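PDB 3UKN: novel protein similar to vertebrate potassium voltage-gated channel, subfamily H (Eag-related) family from Danio rerio, which probably forms the pore of a voltage-gated delayed-rectifier potassium channel, this chain being its C-linker and cyclic nucleotide-binding homology domain. Local coordinates for residues Pro81-Ala86 with Gln190-Glu195; Phe108-Gly113 with Ile156-Asn161; Ala118-Cys123 with Leu170-Leu175; Gly142-Ser147 with His198-Asn203. All coordinates share one frame; numbering follows the deposited sequence.

How the interactions relate
The four contacts hold the β-roll of the cyclic nucleotide-binding homology domain together with its C-terminal helix and the loop 81-86. The centre of interaction 3 lies about 4 Å from the chain centre; it pairs two strands of the mixed sheet. Interaction 4 adds edge strand 200-203 to that sheet through strand 144-146; the centres of 3 and 4 are about 10 Å apart. Interaction 2 lies at the edge of the antiparallel sheet, where strands 108-110 and 161-164 meet their loops. Its Asn159 bonds Tyr202 and Asn203 of interaction 4. Interaction 1, centred about 25 Å from interaction 2, shares helix 186-199 with interaction 4. Along the chain, 81-86 comes first; the C-terminal helix and strand pack on earlier parts.

Interaction 1 of 4, residues Pro81-Ala86 with Gln190-Glu195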
# COMPACT_ATOMS: atom_id res chain seq x y z
N PRO B 81 0.64 5.20 -28.03
CA PRO B 81 1.68 4.68 -28.93
C PRO B 81 2.81 3.99 -28.19
O PRO B 81 3.45 3.08 -28.73
CB PRO B 81 2.20 5.95 -29.62
CG PRO B 81 1.00 6.83 -29.70
CD PRO B 81 0.15 6.52 -28.47
N LEU B 82 3.07 4.44 -26.96
CA LEU B 82 4.13 3.89 -26.12
C LEU B 82 4.05 2.35 -25.98
O LEU B 82 5.07 1.67 -25.81
CB LEU B 82 4.02 4.55 -24.75
CG LEU B 82 4.79 3.93 -23.59
CD1 LEU B 82 6.26 3.85 -24.00
CD2 LEU B 82 4.60 4.76 -22.36
N PHE B 83 2.83 1.82 -26.06
CA PHE B 83 2.57 0.39 -25.78
C PHE B 83 2.40 -0.46 -27.04
O PHE B 83 2.22 -1.67 -26.97
CB PHE B 83 1.37 0.22 -24.81
CG PHE B 83 1.61 0.86 -23.47
CD1 PHE B 83 2.45 0.26 -22.55
CD2 PHE B 83 1.05 2.08 -23.15
CE1 PHE B 83 2.72 0.85 -21.35
CE2 PHE B 83 1.31 2.69 -21.94
CZ PHE B 83 2.15 2.07 -21.04
N GLU B 84 2.50 0.19 -28.20
CA GLU B 84 2.30 -0.49 -29.48
C GLU B 84 3.12 -1.78 -29.59
O GLU B 84 2.62 -2.79 -30.09
CB GLU B 84 2.64 0.44 -30.65
CG GLU B 84 2.48 -0.17 -32.03
CD GLU B 84 1.03 -0.31 -32.45
OE1 GLU B 84 0.14 -0.15 -31.58
OE2 GLU B 84 0.78 -0.58 -33.66
N SER B 85 4.36 -1.75 -29.12
CA SER B 85 5.27 -2.88 -29.30
C SER B 85 5.30 -3.86 -28.12
O SER B 85 6.11 -4.80 -28.09
CB SER B 85 6.68 -2.38 -29.64
OG SER B 85 7.39 -2.05 -28.46
N ALA B 86 4.42 -3.68 -27.15
CA ALA B 86 4.45 -4.58 -26.01
C ALA B 86 3.73 -5.88 -26.39
O ALA B 86 2.69 -5.84 -27.02
CB ALA B 86 3.83 -3.93 -24.80
N GLN B 190 13.35 -2.10 -22.96
CA GLN B 190 14.26 -1.34 -23.80
C GLN B 190 13.49 -0.41 -24.76
O GLN B 190 13.86 0.75 -24.95
CB GLN B 190 15.17 -2.30 -24.58
CG GLN B 190 16.44 -1.69 -25.12
CD GLN B 190 17.51 -1.50 -24.05
OE1 GLN B 190 17.21 -1.26 -22.88
NE2 GLN B 190 18.77 -1.61 -24.46
N LYS B 191 12.42 -0.91 -25.36
CA LYS B 191 11.63 -0.06 -26.25
C LYS B 191 10.88 1.00 -25.44
O LYS B 191 10.73 2.13 -25.89
CB LYS B 191 10.68 -0.88 -27.13
CG LYS B 191 11.42 -1.99 -27.87
CD LYS B 191 10.64 -2.59 -29.02
CE LYS B 191 11.31 -3.91 -29.46
NZ LYS B 191 10.56 -4.67 -30.52
N PHE B 192 10.41 0.62 -24.26
CA PHE B 192 9.65 1.52 -23.41
C PHE B 192 10.50 2.77 -23.09
O PHE B 192 10.03 3.90 -23.21
CB PHE B 192 9.24 0.77 -22.12
CG PHE B 192 8.60 1.65 -21.08
CD1 PHE B 192 7.23 1.74 -20.98
CD2 PHE B 192 9.39 2.38 -20.21
CE1 PHE B 192 6.63 2.58 -20.02
CE2 PHE B 192 8.82 3.20 -19.24
CZ PHE B 192 7.44 3.31 -19.14
N VAL B 193 11.75 2.56 -22.71
CA VAL B 193 12.69 3.64 -22.46
C VAL B 193 12.83 4.55 -23.69
O VAL B 193 12.80 5.78 -23.59
CB VAL B 193 14.07 3.08 -22.09
CG1 VAL B 193 15.09 4.21 -21.96
CG2 VAL B 193 14.00 2.26 -20.79
N SER B 194 12.97 3.94 -24.87
CA SER B 194 13.08 4.69 -26.10
C SER B 194 11.80 5.33 -26.58
O SER B 194 11.85 6.17 -27.48
CB SER B 194 13.66 3.82 -27.21
OG SER B 194 15.00 3.48 -26.92
N GLU B 195 10.65 4.94 -26.02
CA GLU B 195 9.37 5.44 -26.56
C GLU B 195 8.56 6.35 -25.64
O GLU B 195 7.75 7.16 -26.10
CB GLU B 195 8.49 4.28 -27.01
CG GLU B 195 9.19 3.22 -27.84
CD GLU B 195 9.09 3.46 -29.33
OE1 GLU B 195 8.32 4.35 -29.73
OE2 GLU B 195 9.78 2.75 -30.09
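The rings of Phe83 and Phe192 meet across this contact, but loosely. CE1 of Phe83 lies 4.5 Å from CE1 of Phe192, near the plane of the Phe192 ring and at its edge. One face of Phe83 is covered by its own neighbour, with Leu82 CG 4.0 Å above the plane and over the ring centre. Leu82 then spreads its two methyls over the helix. CD2 comes obliquely to Phe192, 3.8 Å from CE1. The Leu82 and Glu195 side chains slide past each other in opposite directions, with Leu82 CD1 3.8 Å from Glu195 CB. The Leu82 side chain leaves with CG opposite the backbone N (chi1 166°), which turns the branch toward the helix. The segment 81-86 is a short 3-10 turn followed by a type I beta turn from Phe83 to Ala86. It lies in the loop before helix 88-96 and packs on helix 186-199, the last long helix of the cyclic nucleotide-binding homology domain. Tyr188 of that helix bonds Leu82 O through its hydroxyl, and Asp199 weakly bonds Leu82 N. Away from the buried rings the contact becomes exposed. Here Ser85 OG rests against the extended Lys191 chain, 3.3 Å from its CD and 3.7 Å from its CB. No hydrogen bond links the two segments. Phe192 also packs on Leu150.

Interaction 2 of 4, residues Phe108-Gly113 with Ile156-Asn161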
# COMPACT_ATOMS: atom_id res chain seq x y z
N PHE B 108 -3.78 18.81 -5.02
CA PHE B 108 -2.45 18.52 -5.57
C PHE B 108 -2.33 17.07 -6.02
O PHE B 108 -2.50 16.15 -5.22
CB PHE B 108 -1.35 18.81 -4.53
CG PHE B 108 -1.03 20.26 -4.36
CD1 PHE B 108 0.06 20.83 -5.01
CD2 PHE B 108 -1.82 21.06 -3.54
CE1 PHE B 108 0.35 22.18 -4.85
CE2 PHE B 108 -1.54 22.42 -3.38
CZ PHE B 108 -0.44 22.98 -4.04
N LEU B 109 -2.02 16.86 -7.30
CA LEU B 109 -1.70 15.51 -7.77
C LEU B 109 -0.29 15.18 -7.32
O LEU B 109 -0.03 14.09 -6.82
CB LEU B 109 -1.80 15.45 -9.30
CG LEU B 109 -1.34 14.14 -9.93
CD1 LEU B 109 -2.18 13.03 -9.35
CD2 LEU B 109 -1.49 14.20 -11.43
N ILE B 110 0.59 16.17 -7.45
CA ILE B 110 2.01 16.05 -7.13
C ILE B 110 2.52 17.35 -6.50
O ILE B 110 2.17 18.43 -6.95
CB ILE B 110 2.81 15.78 -8.41
CG1 ILE B 110 2.76 14.29 -8.73
CG2 ILE B 110 4.25 16.26 -8.27
CD1 ILE B 110 2.74 13.98 -10.19
N ARG B 111 3.32 17.24 -5.44
CA ARG B 111 3.92 18.43 -4.83
C ARG B 111 5.39 18.48 -5.20
O ARG B 111 6.10 17.48 -5.10
CB ARG B 111 3.77 18.42 -3.31
CG ARG B 111 2.38 18.74 -2.80
CD ARG B 111 2.35 18.86 -1.27
NE ARG B 111 0.98 18.95 -0.76
CZ ARG B 111 0.25 20.06 -0.75
NH1 ARG B 111 0.74 21.21 -1.20
NH2 ARG B 111 -0.99 20.04 -0.28
N GLN B 112 5.83 19.66 -5.63
CA GLN B 112 7.21 19.83 -6.06
C GLN B 112 8.17 19.33 -4.98
O GLN B 112 7.99 19.60 -3.79
CB GLN B 112 7.48 21.30 -6.38
CG GLN B 112 8.92 21.58 -6.75
CD GLN B 112 9.14 22.99 -7.20
OE1 GLN B 112 8.19 23.71 -7.50
NE2 GLN B 112 10.40 23.41 -7.26
N GLY B 113 9.19 18.58 -5.40
CA GLY B 113 10.17 18.04 -4.48
C GLY B 113 9.82 16.67 -3.92
O GLY B 113 10.69 15.99 -3.37
N ILE B 156 12.96 9.49 -7.88
CA ILE B 156 12.84 10.56 -8.87
C ILE B 156 12.21 11.76 -8.19
O ILE B 156 11.02 11.74 -7.85
CB ILE B 156 11.96 10.15 -10.07
CG1 ILE B 156 12.68 9.14 -10.97
CG2 ILE B 156 11.56 11.38 -10.88
CD1 ILE B 156 11.78 8.56 -12.07
N LYS B 157 13.00 12.82 -7.99
CA LYS B 157 12.48 14.00 -7.32
C LYS B 157 11.75 14.90 -8.31
O LYS B 157 12.27 15.24 -9.37
CB LYS B 157 13.61 14.73 -6.60
N THR B 158 10.52 15.27 -7.97
CA THR B 158 9.69 16.08 -8.87
C THR B 158 10.08 17.56 -8.86
O THR B 158 10.42 18.12 -7.82
CB THR B 158 8.19 15.93 -8.55
OG1 THR B 158 7.96 16.27 -7.18
CG2 THR B 158 7.73 14.47 -8.81
N ASN B 159 10.00 18.17 -10.03
CA ASN B 159 10.47 19.53 -10.25
C ASN B 159 9.35 20.57 -10.32
O ASN B 159 9.61 21.76 -10.51
CB ASN B 159 11.26 19.57 -11.56
CG ASN B 159 10.40 19.25 -12.76
OD1 ASN B 159 9.20 19.53 -12.76
ND2 ASN B 159 11.00 18.64 -13.77
N ALA B 160 8.11 20.12 -10.17
CA ALA B 160 6.98 21.04 -10.20
C ALA B 160 5.78 20.49 -9.43
O ALA B 160 5.69 19.29 -9.18
CB ALA B 160 6.60 21.35 -11.64
N ASN B 161 4.87 21.38 -9.05
CA ASN B 161 3.58 20.96 -8.52
C ASN B 161 2.63 20.68 -9.70
O ASN B 161 2.72 21.36 -10.74
CB ASN B 161 2.95 22.05 -7.63
CG ASN B 161 3.91 22.57 -6.58
OD1 ASN B 161 4.30 21.85 -5.66
ND2 ASN B 161 4.28 23.84 -6.69
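Asn161 lies beside the ring of Phe108, pointing the same way. Its CB sits at the ring edge, in plane, 3.8 Å from Phe108 CE1. The same CB is 3.8 Å from Ile110 O. At CG the chain turns its amide nearly perpendicular to the ring, with 86° between the planes. CG itself lies 3.6 Å from Gln112 N. OD1 then accepts Gln112 N at 2.7 Å. The N-H points almost straight at it (173°), although the nitrogen sits above the amide plane. ND2, the other end, weakly bonds Leu130 O in the adjoining strand. Further along, Gly113 N donates to Thr158 O at 2.8 Å, so two bonds hold residues 112-113 to this loop. Thr158 OG1 is hydrogen-bonded to Asp114 O. Ile110 CG2 packs on Ala160 O at 3.5 Å. The extended Gln112 chain runs over the Asn159-Ala160 backbone. Over one face of Phe108, Arg111 NH1 stands above the ring centre. Leu109 and Ile110 both face Val162, which makes a classic beta bulge in the edge strand of the antiparallel sheet of a cyclic nucleotide-binding beta roll.

Interaction 3 of 4, residues Ala118-Cys123 with Leu170-Leu175; sequences AIYFVC and LQYISL
Tyr120 and Tyr172 stand side by side on one face of two antiparallel strands. The broad Tyr120 ring fits against the root of its neighbour, with CD1 3.5 Å from Tyr172 CB. The rings are oblique, with planes at 42°. Tyr172 takes chi1 68°, placing CG between its own N and carbonyl carbon. The ring therefore swings toward the small Ala118, whose CB meets Tyr172 CD1 at 4.1 Å. On the same face Leu170 lies alongside Val122, and its CD2 reaches Val122 CG2 at 4.0 Å. The other face carries Ile119, Phe121, Gln171 and Ile173. There Cys123 SG nestles against Gln171 CG at 3.4 Å and also touches the Phe121 ring edge. Leu175 closes the end of the pair, its CD2 4.0 Å from Ile119 CG2. Four backbone bonds join Ile119 with Ile173 and Phe121 with Gln171; the shortest is Phe121 N to Gln171 O, 2.7 Å. The polar tips reach further: Tyr120 bonds Asn49, Tyr172 bonds Asp53, and Gln171 bonds Glu76 and Leu77. In the mixed sheet these strands lie between 99-103 and 144-146, and Ser174 is the N-cap of helix 175-184.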
# COMPACT_ATOMS: atom_id res chain seq x y z
N ALA B 118 4.35 7.33 -9.20
CA ALA B 118 3.59 6.75 -10.30
C ALA B 118 3.69 7.61 -11.54
O ALA B 118 4.11 8.76 -11.47
CB ALA B 118 2.11 6.62 -9.89
N ILE B 119 3.28 7.04 -12.68
CA ILE B 119 2.95 7.86 -13.84
C ILE B 119 1.44 7.94 -13.91
O ILE B 119 0.75 6.98 -13.56
CB ILE B 119 3.52 7.29 -15.16
CG1 ILE B 119 2.92 5.93 -15.47
CG2 ILE B 119 5.02 7.14 -15.06
CD1 ILE B 119 3.56 5.29 -16.69
N TYR B 120 0.93 9.09 -14.33
CA TYR B 120 -0.51 9.36 -14.32
C TYR B 120 -1.02 9.70 -15.72
O TYR B 120 -0.30 10.28 -16.54
CB TYR B 120 -0.82 10.52 -13.37
CG TYR B 120 -0.29 10.30 -11.99
CD1 TYR B 120 -1.09 9.75 -11.00
CD2 TYR B 120 1.02 10.63 -11.67
CE1 TYR B 120 -0.61 9.53 -9.72
CE2 TYR B 120 1.52 10.41 -10.41
CZ TYR B 120 0.70 9.86 -9.43
OH TYR B 120 1.20 9.64 -8.15
N PHE B 121 -2.26 9.34 -15.99
CA PHE B 121 -2.87 9.60 -17.28
C PHE B 121 -4.17 10.33 -17.00
O PHE B 121 -4.97 9.87 -16.20
CB PHE B 121 -3.12 8.26 -18.01
CG PHE B 121 -3.87 8.40 -19.33
CD1 PHE B 121 -3.19 8.55 -20.53
CD2 PHE B 121 -5.26 8.34 -19.37
CE1 PHE B 121 -3.87 8.68 -21.75
CE2 PHE B 121 -5.95 8.45 -20.57
CZ PHE B 121 -5.25 8.62 -21.77
N VAL B 122 -4.37 11.49 -17.64
CA VAL B 122 -5.64 12.23 -17.52
C VAL B 122 -6.74 11.69 -18.46
O VAL B 122 -6.63 11.85 -19.67
CB VAL B 122 -5.44 13.73 -17.82
CG1 VAL B 122 -6.65 14.55 -17.37
CG2 VAL B 122 -4.18 14.24 -17.15
N CYS B 123 -7.78 11.05 -17.91
CA CYS B 123 -8.94 10.63 -18.72
C CYS B 123 -9.94 11.75 -18.94
O CYS B 123 -10.63 11.79 -19.95
CB CYS B 123 -9.70 9.44 -18.10
SG CYS B 123 -8.72 8.01 -17.69
N LEU B 170 -8.37 10.45 -13.24
CA LEU B 170 -7.02 10.03 -13.53
C LEU B 170 -6.85 8.51 -13.49
O LEU B 170 -7.51 7.83 -12.72
CB LEU B 170 -6.07 10.65 -12.51
CG LEU B 170 -6.11 12.18 -12.44
CD1 LEU B 170 -5.39 12.66 -11.18
CD2 LEU B 170 -5.45 12.75 -13.67
N GLN B 171 -5.96 8.00 -14.34
CA GLN B 171 -5.50 6.63 -14.24
C GLN B 171 -4.02 6.67 -13.95
O GLN B 171 -3.36 7.68 -14.21
CB GLN B 171 -5.71 5.87 -15.54
CG GLN B 171 -7.15 5.62 -15.87
CD GLN B 171 -7.33 4.78 -17.12
OE1 GLN B 171 -6.36 4.36 -17.76
NE2 GLN B 171 -8.58 4.54 -17.48
N TYR B 172 -3.47 5.57 -13.44
CA TYR B 172 -2.06 5.55 -13.09
C TYR B 172 -1.57 4.15 -12.82
O TYR B 172 -2.35 3.23 -12.55
CB TYR B 172 -1.80 6.47 -11.89
CG TYR B 172 -2.40 6.01 -10.57
CD1 TYR B 172 -1.69 5.17 -9.70
CD2 TYR B 172 -3.69 6.41 -10.18
CE1 TYR B 172 -2.24 4.74 -8.47
CE2 TYR B 172 -4.25 5.99 -8.95
CZ TYR B 172 -3.52 5.15 -8.11
OH TYR B 172 -4.08 4.75 -6.91
N ILE B 173 -0.25 4.00 -12.87
CA ILE B 173 0.45 2.78 -12.53
C ILE B 173 1.65 3.18 -11.66
O ILE B 173 2.39 4.11 -12.00
CB ILE B 173 0.97 2.11 -13.79
CG1 ILE B 173 -0.17 1.89 -14.78
CG2 ILE B 173 1.65 0.79 -13.45
CD1 ILE B 173 0.24 1.08 -15.99
N SER B 174 1.83 2.50 -10.53
CA SER B 174 2.91 2.81 -9.61
C SER B 174 4.21 2.47 -10.29
O SER B 174 4.27 1.53 -11.09
CB SER B 174 2.79 1.98 -8.34
OG SER B 174 2.94 0.60 -8.64
N LEU B 175 5.26 3.20 -9.96
CA LEU B 175 6.58 2.90 -10.50
C LEU B 175 7.03 1.52 -10.05
O LEU B 175 7.69 0.79 -10.79
CB LEU B 175 7.60 3.95 -10.05
CG LEU B 175 7.27 5.36 -10.53
CD1 LEU B 175 8.49 6.28 -10.39
CD2 LEU B 175 6.76 5.29 -12.00

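Interaction 4 of 4, residues Gly142-Ser147 with His198-Asn203; sequences GDLIGS and HDLTYN
Leu144 and Thr201 open a parallel pairing in which the strand after helix 186-199 joins the edge of the mixed sheet. The strand 200-203 runs on into the known intrinsic ligand of this domain, in which Tyr202 and Leu204 fill the place of a cyclic nucleotide. The tight part is the grip on Leu144. Thr201 N donates to Leu144 O at 3.0 Å, in the carbonyl plane. Thr201 OG1 accepts Leu144 N, also at 3.0 Å. With chi1 at -45°, OG1 sits beside Thr201 N, so one residue takes both the N-H and the C=O of Leu144. Its CG2 meets the Asp143 carboxylate, 3.5 Å from CG, and the two side chains cross at about a right angle. Asp143 itself bonds Gly140 N. Close packing continues at Gly146. No side chain intervenes there, and Leu200 CD1 rests 3.6 Å from Gly146 N. That N also donates to Tyr202 O, nearly straight. Other parts are looser. Tyr202 N reaches Leu144 O only weakly, and Leu144 CD2 and Leu200 CD1 are 4.3 Å apart. The Tyr202 hydroxyl is hydrogen-bonded to Asn159 OD1. Asn203 bonds Asp148 and Arg205. For all its grip, Thr201 lies at the solvent-facing rim. There a water bridges the segments, donating to Gly142 O at 2.9 Å and to Asp199 O at 3.0 Å.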
# COMPACT_ATOMS: atom_id res chain seq x y z
N GLY B 142 -6.00 12.79 -22.20
CA GLY B 142 -5.03 12.12 -23.04
C GLY B 142 -3.59 12.40 -22.65
O GLY B 142 -2.68 11.75 -23.16
N ASP B 143 -3.37 13.37 -21.77
CA ASP B 143 -2.00 13.70 -21.38
C ASP B 143 -1.40 12.70 -20.38
O ASP B 143 -2.07 12.22 -19.45
CB ASP B 143 -1.91 15.14 -20.84
CG ASP B 143 -2.14 16.21 -21.92
OD1 ASP B 143 -1.93 15.91 -23.11
OD2 ASP B 143 -2.51 17.35 -21.59
N LEU B 144 -0.13 12.38 -20.59
CA LEU B 144 0.60 11.49 -19.72
C LEU B 144 1.57 12.30 -18.86
O LEU B 144 2.33 13.12 -19.38
CB LEU B 144 1.38 10.48 -20.55
CG LEU B 144 2.11 9.35 -19.79
CD1 LEU B 144 1.13 8.33 -19.22
CD2 LEU B 144 3.12 8.66 -20.71
N ILE B 145 1.54 12.07 -17.55
CA ILE B 145 2.39 12.78 -16.61
C ILE B 145 3.36 11.83 -15.92
O ILE B 145 2.94 10.81 -15.36
CB ILE B 145 1.56 13.48 -15.54
CG1 ILE B 145 0.49 14.37 -16.19
CG2 ILE B 145 2.45 14.32 -14.61
CD1 ILE B 145 -0.63 14.76 -15.22
N GLY B 146 4.65 12.17 -15.93
CA GLY B 146 5.64 11.30 -15.33
C GLY B 146 7.07 11.78 -15.46
O GLY B 146 7.37 12.97 -15.31
N SER B 147 7.95 10.83 -15.73
CA SER B 147 9.37 11.10 -15.85
C SER B 147 9.96 10.17 -16.90
O SER B 147 9.36 9.16 -17.25
CB SER B 147 10.05 10.90 -14.50
OG SER B 147 11.45 10.87 -14.63
N HIS B 198 8.06 10.23 -26.37
CA HIS B 198 7.14 10.72 -27.40
C HIS B 198 5.74 10.98 -26.82
O HIS B 198 4.98 11.79 -27.35
CB HIS B 198 6.97 9.71 -28.54
CG HIS B 198 8.24 9.34 -29.24
ND1 HIS B 198 8.67 8.03 -29.35
CD2 HIS B 198 9.16 10.09 -29.89
CE1 HIS B 198 9.81 8.00 -30.03
NE2 HIS B 198 10.12 9.24 -30.37
N ASP B 199 5.36 10.24 -25.77
CA ASP B 199 4.00 10.33 -25.26
C ASP B 199 3.90 11.14 -23.97
O ASP B 199 2.80 11.47 -23.52
CB ASP B 199 3.41 8.93 -25.06
CG ASP B 199 3.11 8.24 -26.38
OD1 ASP B 199 2.61 8.91 -27.31
OD2 ASP B 199 3.38 7.04 -26.51
N LEU B 200 5.06 11.45 -23.39
CA LEU B 200 5.16 12.19 -22.12
C LEU B 200 4.87 13.68 -22.33
O LEU B 200 5.67 14.42 -22.91
CB LEU B 200 6.56 11.99 -21.55
CG LEU B 200 6.85 12.25 -20.08
CD1 LEU B 200 5.95 11.43 -19.16
CD2 LEU B 200 8.32 11.92 -19.82
N THR B 201 3.72 14.11 -21.85
CA THR B 201 3.29 15.50 -22.00
C THR B 201 4.12 16.39 -21.08
O THR B 201 4.67 17.41 -21.50
CB THR B 201 1.80 15.65 -21.64
OG1 THR B 201 1.06 14.59 -22.25
CG2 THR B 201 1.27 16.98 -22.11
N TYR B 202 4.24 16.00 -19.82
CA TYR B 202 5.12 16.73 -18.94
C TYR B 202 6.03 15.81 -18.14
O TYR B 202 5.59 14.81 -17.59
CB TYR B 202 4.36 17.69 -18.01
CG TYR B 202 5.30 18.61 -17.25
CD1 TYR B 202 5.76 19.80 -17.81
CD2 TYR B 202 5.76 18.26 -15.97
CE1 TYR B 202 6.64 20.62 -17.13
CE2 TYR B 202 6.64 19.08 -15.28
CZ TYR B 202 7.08 20.25 -15.85
OH TYR B 202 7.95 21.06 -15.15
N ASN B 203 7.30 16.20 -18.06
CA ASN B 203 8.35 15.42 -17.41
C ASN B 203 8.78 16.08 -16.09
O ASN B 203 9.34 17.18 -16.08
CB ASN B 203 9.55 15.29 -18.37
CG ASN B 203 10.71 14.52 -17.78
OD1 ASN B 203 10.78 14.29 -16.58
ND2 ASN B 203 11.62 14.12 -18.64
O HOH W 1 -0.03 11.58 -24.36